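Local coordinates for protein sulfate adenylyltransferase (Allochromatium vinosum, PDB 4DNX) that catalyses the ATP-dependent adenylylation of sulfate, a reversible reaction that links sulfate and ATP with adenosine 5'-phosphosulfate and diphosphate, at residues F14-E19 with F177-E182; A41-M46 with D56-L61. All coordinates share one frame; numbering follows the deposited sequence.

How the contacts relate
From the N terminus the chain first runs through 14-19, just ahead of and into helix 18-28, and then into helix 38-48, which carries 41-46. Contact 2 closes a short loop from this helix to strand 57-58, all within the PUA-like domain. The chain then completes that domain's mixed sheet before reaching 177-182 at the start of helix 180-190, where contact 1 closes a much longer loop; contact 2 is nested inside it. Contact 1 thus ties the PUA-like domain to the ATP-sulfurylase domain. The centres of the two contacts lie about 16 Å apart, and they touch where Phe177 CZ packs on Val45 CG1 at 4.2 Å.

Contact 1. Residues F14-E19 with F177-E182; sequences FVYDPE and FRTAVE
Tyr16 reaches the start of helix 180-190 with its phenol oxygen alone, which comes end-on against Val181 and passes beside Thr179. OH lies 3.7 Å from Val181 CB, over the hydrogen-bearing side of that carbon, with CG1 and CG2 only slightly farther from it. Within its own segment the phenol ring is covered on one face by Phe14, whose CD2 sits 3.6 Å above the ring plane, over its centre, while Tyr16 CD1 meets the Phe14 ring edge in plane. Thr179 OG1 stands 3.9 Å from Tyr16 OH, too far for a bond between them. Instead both hydroxyls are bonded to the carboxylate of Asp175 of the second subunit, OH to OD2 and OG1 to OD1. Thr179 is also the N-cap of helix 180-190, its OG1 accepting from Glu182 N at 2.9 Å with an N-H...O angle of 151°; chi1 of 61° turns the oxygen back over that first turn. A valine in its place would probably leave Glu182 N without its side-chain cap and Asp175 OD1 of the second subunit without its hydroxyl partner. This is an N-capped helix start at the dimer interface, where the PUA-like and ATP-sulfurylase domains of one chain meet a carboxylate of the other.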
loop_
_atom_site.group_PDB
_atom_site.type_symbol
_atom_site.label_atom_id
_atom_site.label_comp_id
_atom_site.label_asym_id
_atom_site.label_seq_id
_atom_site.Cartn_x
_atom_site.Cartn_y
_atom_site.Cartn_z
ATOM N N PHE A 14 -3.457 -13.748 4.485
ATOM C CA PHE A 14 -3.680 -12.564 5.358
ATOM C C PHE A 14 -5.114 -12.503 5.853
ATOM O O PHE A 14 -6.063 -12.820 5.112
ATOM C CB PHE A 14 -3.326 -11.242 4.629
ATOM C CG PHE A 14 -3.598 -10.022 5.445
ATOM C CD1 PHE A 14 -2.765 -9.667 6.530
ATOM C CD2 PHE A 14 -4.670 -9.197 5.117
ATOM C CE1 PHE A 14 -3.059 -8.521 7.288
ATOM C CE2 PHE A 14 -4.989 -8.058 5.853
ATOM C CZ PHE A 14 -4.183 -7.698 6.944
ATOM N N VAL A 15 -5.263 -12.110 7.130
ATOM C CA VAL A 15 -6.630 -12.003 7.703
ATOM C C VAL A 15 -7.219 -10.624 7.319
ATOM O O VAL A 15 -7.152 -9.631 8.076
ATOM C CB VAL A 15 -6.616 -12.201 9.211
ATOM C CG1 VAL A 15 -8.081 -12.204 9.776
ATOM C CG2 VAL A 15 -5.927 -13.525 9.510
ATOM N N TYR A 16 -7.873 -10.586 6.156
ATOM C CA TYR A 16 -8.499 -9.339 5.664
ATOM C C TYR A 16 -9.684 -8.784 6.483
ATOM O O TYR A 16 -9.904 -7.578 6.477
ATOM C CB TYR A 16 -8.950 -9.488 4.209
ATOM C CG TYR A 16 -7.849 -9.318 3.191
ATOM C CD1 TYR A 16 -7.422 -8.041 2.798
ATOM C CD2 TYR A 16 -7.226 -10.441 2.630
ATOM C CE1 TYR A 16 -6.387 -7.878 1.881
ATOM C CE2 TYR A 16 -6.178 -10.288 1.671
ATOM C CZ TYR A 16 -5.811 -8.987 1.287
ATOM O OH TYR A 16 -4.814 -8.794 0.375
ATOM N N ASP A 17 -10.456 -9.642 7.170
ATOM C CA ASP A 17 -11.580 -9.187 7.959
ATOM C C ASP A 17 -11.035 -8.564 9.251
ATOM O O ASP A 17 -10.403 -9.284 10.018
ATOM C CB ASP A 17 -12.473 -10.381 8.306
ATOM C CG ASP A 17 -13.691 -9.974 9.114
ATOM O OD1 ASP A 17 -14.472 -9.158 8.610
ATOM O OD2 ASP A 17 -13.874 -10.470 10.248
ATOM N N PRO A 18 -11.247 -7.265 9.493
ATOM C CA PRO A 18 -10.625 -6.606 10.649
ATOM C C PRO A 18 -11.098 -7.184 11.995
ATOM O O PRO A 18 -10.301 -7.274 12.912
ATOM C CB PRO A 18 -11.055 -5.149 10.512
ATOM C CG PRO A 18 -11.230 -4.980 9.056
ATOM C CD PRO A 18 -11.712 -6.273 8.496
ATOM N N GLU A 19 -12.362 -7.581 12.100
ATOM C CA GLU A 19 -12.834 -8.141 13.373
ATOM C C GLU A 19 -12.135 -9.464 13.706
ATOM O O GLU A 19 -11.679 -9.670 14.851
ATOM C CB GLU A 19 -14.357 -8.282 13.384
ATOM C CG GLU A 19 -14.827 -8.953 14.639
ATOM C CD GLU A 19 -16.196 -8.507 15.075
ATOM O OE1 GLU A 19 -17.182 -8.978 14.466
ATOM O OE2 GLU A 19 -16.283 -7.699 16.032
ATOM N N PHE A 177 5.424 -1.381 -1.055
ATOM C CA PHE A 177 5.046 -2.748 -0.779
ATOM C C PHE A 177 3.621 -2.988 -1.243
ATOM O O PHE A 177 2.740 -2.187 -0.912
ATOM C CB PHE A 177 5.146 -3.120 0.712
ATOM C CG PHE A 177 4.689 -4.511 0.989
ATOM C CD1 PHE A 177 5.553 -5.600 0.809
ATOM C CD2 PHE A 177 3.329 -4.761 1.343
ATOM C CE1 PHE A 177 5.104 -6.914 1.033
ATOM C CE2 PHE A 177 2.858 -6.087 1.505
ATOM C CZ PHE A 177 3.762 -7.150 1.387
ATOM N N ARG A 178 3.439 -4.085 -2.012
ATOM C CA ARG A 178 2.099 -4.472 -2.532
ATOM C C ARG A 178 1.913 -5.967 -2.423
ATOM O O ARG A 178 2.850 -6.726 -2.602
ATOM C CB ARG A 178 1.989 -4.160 -4.040
ATOM C CG ARG A 178 1.922 -2.725 -4.286
ATOM C CD ARG A 178 0.527 -2.153 -4.023
ATOM N NE ARG A 178 0.543 -0.798 -4.535
ATOM C CZ ARG A 178 1.135 0.238 -3.938
ATOM N NH1 ARG A 178 1.730 0.109 -2.744
ATOM N NH2 ARG A 178 1.114 1.427 -4.534
ATOM N N THR A 179 0.682 -6.365 -2.149
ATOM C CA THR A 179 0.316 -7.766 -2.223
ATOM C C THR A 179 0.084 -8.153 -3.671
ATOM O O THR A 179 -0.165 -7.279 -4.529
ATOM C CB THR A 179 -0.988 -8.051 -1.434
ATOM O OG1 THR A 179 -2.075 -7.278 -1.988
ATOM C CG2 THR A 179 -0.779 -7.695 0.057
ATOM N N ALA A 180 0.130 -9.459 -3.952
ATOM C CA ALA A 180 -0.249 -9.947 -5.309
ATOM C C ALA A 180 -1.724 -9.594 -5.568
ATOM O O ALA A 180 -2.107 -9.318 -6.713
ATOM C CB ALA A 180 -0.098 -11.466 -5.386
ATOM N N VAL A 181 -2.546 -9.629 -4.516
ATOM C CA VAL A 181 -3.962 -9.307 -4.607
ATOM C C VAL A 181 -4.139 -7.865 -5.157
ATOM O O VAL A 181 -4.920 -7.637 -6.109
ATOM C CB VAL A 181 -4.661 -9.469 -3.223
ATOM C CG1 VAL A 181 -6.082 -8.887 -3.253
ATOM C CG2 VAL A 181 -4.627 -10.972 -2.771
ATOM N N GLU A 182 -3.390 -6.925 -4.594
ATOM C CA GLU A 182 -3.584 -5.509 -4.987
ATOM C C GLU A 182 -2.960 -5.233 -6.362
ATOM O O GLU A 182 -3.531 -4.422 -7.124
ATOM C CB GLU A 182 -2.985 -4.581 -3.935
ATOM C CG GLU A 182 -3.211 -3.046 -4.195
ATOM C CD GLU A 182 -4.689 -2.606 -4.418
ATOM O OE1 GLU A 182 -5.653 -3.328 -4.050
ATOM O OE2 GLU A 182 -4.884 -1.471 -4.937
#

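Contact 2. Residues A41-M46 with D56-L61; sequences AGNAVM and DGFMNL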
loop_
_atom_site.group_PDB
_atom_site.type_symbol
_atom_site.label_atom_id
_atom_site.label_comp_id
_atom_site.label_asym_id
_atom_site.label_seq_id
_atom_site.Cartn_x
_atom_site.Cartn_y
_atom_site.Cartn_z
ATOM N N ALA A 41 9.909 -16.432 7.920
ATOM C CA ALA A 41 9.099 -15.201 7.998
ATOM C C ALA A 41 8.766 -14.666 6.598
ATOM O O ALA A 41 7.652 -14.178 6.342
ATOM C CB ALA A 41 9.799 -14.127 8.891
ATOM N N GLY A 42 9.739 -14.701 5.697
ATOM C CA GLY A 42 9.504 -14.256 4.309
ATOM C C GLY A 42 8.495 -15.164 3.618
ATOM O O GLY A 42 7.629 -14.706 2.855
ATOM N N ASN A 43 8.602 -16.457 3.884
ATOM C CA ASN A 43 7.669 -17.447 3.327
ATOM C C ASN A 43 6.262 -17.057 3.817
ATOM O O ASN A 43 5.271 -17.075 3.034
ATOM C CB ASN A 43 7.995 -18.867 3.857
ATOM C CG ASN A 43 9.230 -19.523 3.188
ATOM O OD1 ASN A 43 9.689 -19.088 2.142
ATOM N ND2 ASN A 43 9.726 -20.602 3.795
ATOM N N ALA A 44 6.143 -16.664 5.091
ATOM C CA ALA A 44 4.824 -16.325 5.649
ATOM C C ALA A 44 4.253 -15.049 5.064
ATOM O O ALA A 44 3.063 -14.946 4.828
ATOM C CB ALA A 44 4.900 -16.192 7.211
ATOM N N VAL A 45 5.127 -14.064 4.833
ATOM C CA VAL A 45 4.678 -12.794 4.227
ATOM C C VAL A 45 4.188 -13.066 2.795
ATOM O O VAL A 45 3.099 -12.528 2.409
ATOM C CB VAL A 45 5.790 -11.733 4.256
ATOM C CG1 VAL A 45 5.368 -10.511 3.425
ATOM C CG2 VAL A 45 6.025 -11.270 5.665
ATOM N N MET A 46 4.931 -13.898 2.040
ATOM C CA MET A 46 4.565 -14.217 0.632
ATOM C C MET A 46 3.227 -14.992 0.628
ATOM O O MET A 46 2.353 -14.740 -0.220
ATOM C CB MET A 46 5.669 -15.005 -0.111
ATOM C CG MET A 46 6.971 -14.183 -0.310
ATOM S SD MET A 46 6.708 -12.880 -1.574
ATOM C CE MET A 46 6.934 -13.820 -3.029
ATOM N N ASP A 56 -1.484 -23.241 1.748
ATOM C CA ASP A 56 -2.077 -22.773 3.031
ATOM C C ASP A 56 -1.129 -22.503 4.175
ATOM O O ASP A 56 -1.531 -21.896 5.167
ATOM C CB ASP A 56 -3.225 -23.693 3.509
ATOM C CG ASP A 56 -2.765 -25.048 3.937
ATOM O OD1 ASP A 56 -1.545 -25.257 4.200
ATOM O OD2 ASP A 56 -3.654 -25.932 4.048
ATOM N N GLY A 57 0.128 -22.898 4.022
ATOM C CA GLY A 57 1.079 -22.761 5.116
ATOM C C GLY A 57 2.346 -23.546 4.884
ATOM O O GLY A 57 2.772 -23.736 3.755
ATOM N N PHE A 58 2.951 -24.022 5.972
ATOM C CA PHE A 58 4.275 -24.644 5.881
ATOM C C PHE A 58 4.139 -26.126 5.621
ATOM O O PHE A 58 3.224 -26.762 6.129
ATOM C CB PHE A 58 5.070 -24.389 7.160
ATOM C CG PHE A 58 5.488 -22.937 7.339
ATOM C CD1 PHE A 58 6.557 -22.401 6.599
ATOM C CD2 PHE A 58 4.814 -22.109 8.229
ATOM C CE1 PHE A 58 6.939 -21.070 6.768
ATOM C CE2 PHE A 58 5.188 -20.774 8.415
ATOM C CZ PHE A 58 6.258 -20.237 7.674
ATOM N N MET A 59 5.076 -26.652 4.845
ATOM C CA MET A 59 5.044 -28.017 4.326
ATOM C C MET A 59 5.528 -29.017 5.341
ATOM O O MET A 59 6.475 -28.759 6.093
ATOM C CB MET A 59 5.960 -28.123 3.099
ATOM C CG MET A 59 5.489 -27.340 1.924
ATOM S SD MET A 59 6.557 -27.653 0.508
ATOM C CE MET A 59 5.935 -26.402 -0.627
ATOM N N ASN A 60 4.920 -30.213 5.314
ATOM C CA ASN A 60 5.555 -31.349 6.004
ATOM C C ASN A 60 6.757 -31.881 5.189
ATOM O O ASN A 60 7.004 -31.420 4.029
ATOM C CB ASN A 60 4.547 -32.464 6.310
ATOM C CG ASN A 60 3.929 -33.072 5.058
ATOM O OD1 ASN A 60 4.519 -33.084 3.967
ATOM N ND2 ASN A 60 2.746 -33.639 5.233
ATOM N N LEU A 61 7.499 -32.817 5.766
ATOM C CA LEU A 61 8.700 -33.304 5.118
ATOM C C LEU A 61 8.397 -33.990 3.781
ATOM O O LEU A 61 9.127 -33.797 2.808
ATOM C CB LEU A 61 9.409 -34.303 6.038
ATOM C CG LEU A 61 10.829 -33.958 6.409
ATOM C CD1 LEU A 61 11.456 -35.113 7.220
ATOM C CD2 LEU A 61 11.681 -33.603 5.182
#
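Helix 38-48 passes the short strand 57-58 with no backbone bond between them, Ala44 CA and Gly57 CA being the nearest pair at 7.5 Å. It is a helix-on-sheet packing inside the PUA-like domain: strand 57-58 pairs antiparallel with strand 155-163 of the mixed sheet, and between 41-46 and 56-61 the link is made chiefly by one aromatic side chain. That side chain is Phe58. With CG beside its backbone N and anti to the carbonyl carbon (chi1 -69°), the ring extends from the strand to the helix and ends against two consecutive residues, Asn43 and Ala44. Its CZ lies 4.3 Å from the methyl of Ala44, a purely apolar contact. Ala44 approaches the ring obliquely. Around them the core is completed by other strands of the sheet, since Ile161 touches both Ala44 and Phe58, Leu112 packs on Ala44, and Met115 on Phe58. Asn43 is itself buried, its side chain also touching Leu83 and Phe267. The helix keeps its i to i-4 bonds here, Val45 N to Ala41 O and Met46 N to Gly42 O, both at 2.9 Å. The Asn43 side chain meets the ring obliquely at CE1, its amide plane turned 53° from the ring plane. Its CB makes the closest approach of the contact, 3.8 Å from Phe58 CE1, and the amide nitrogen ND2 follows at 4.1 Å from that same ring carbon.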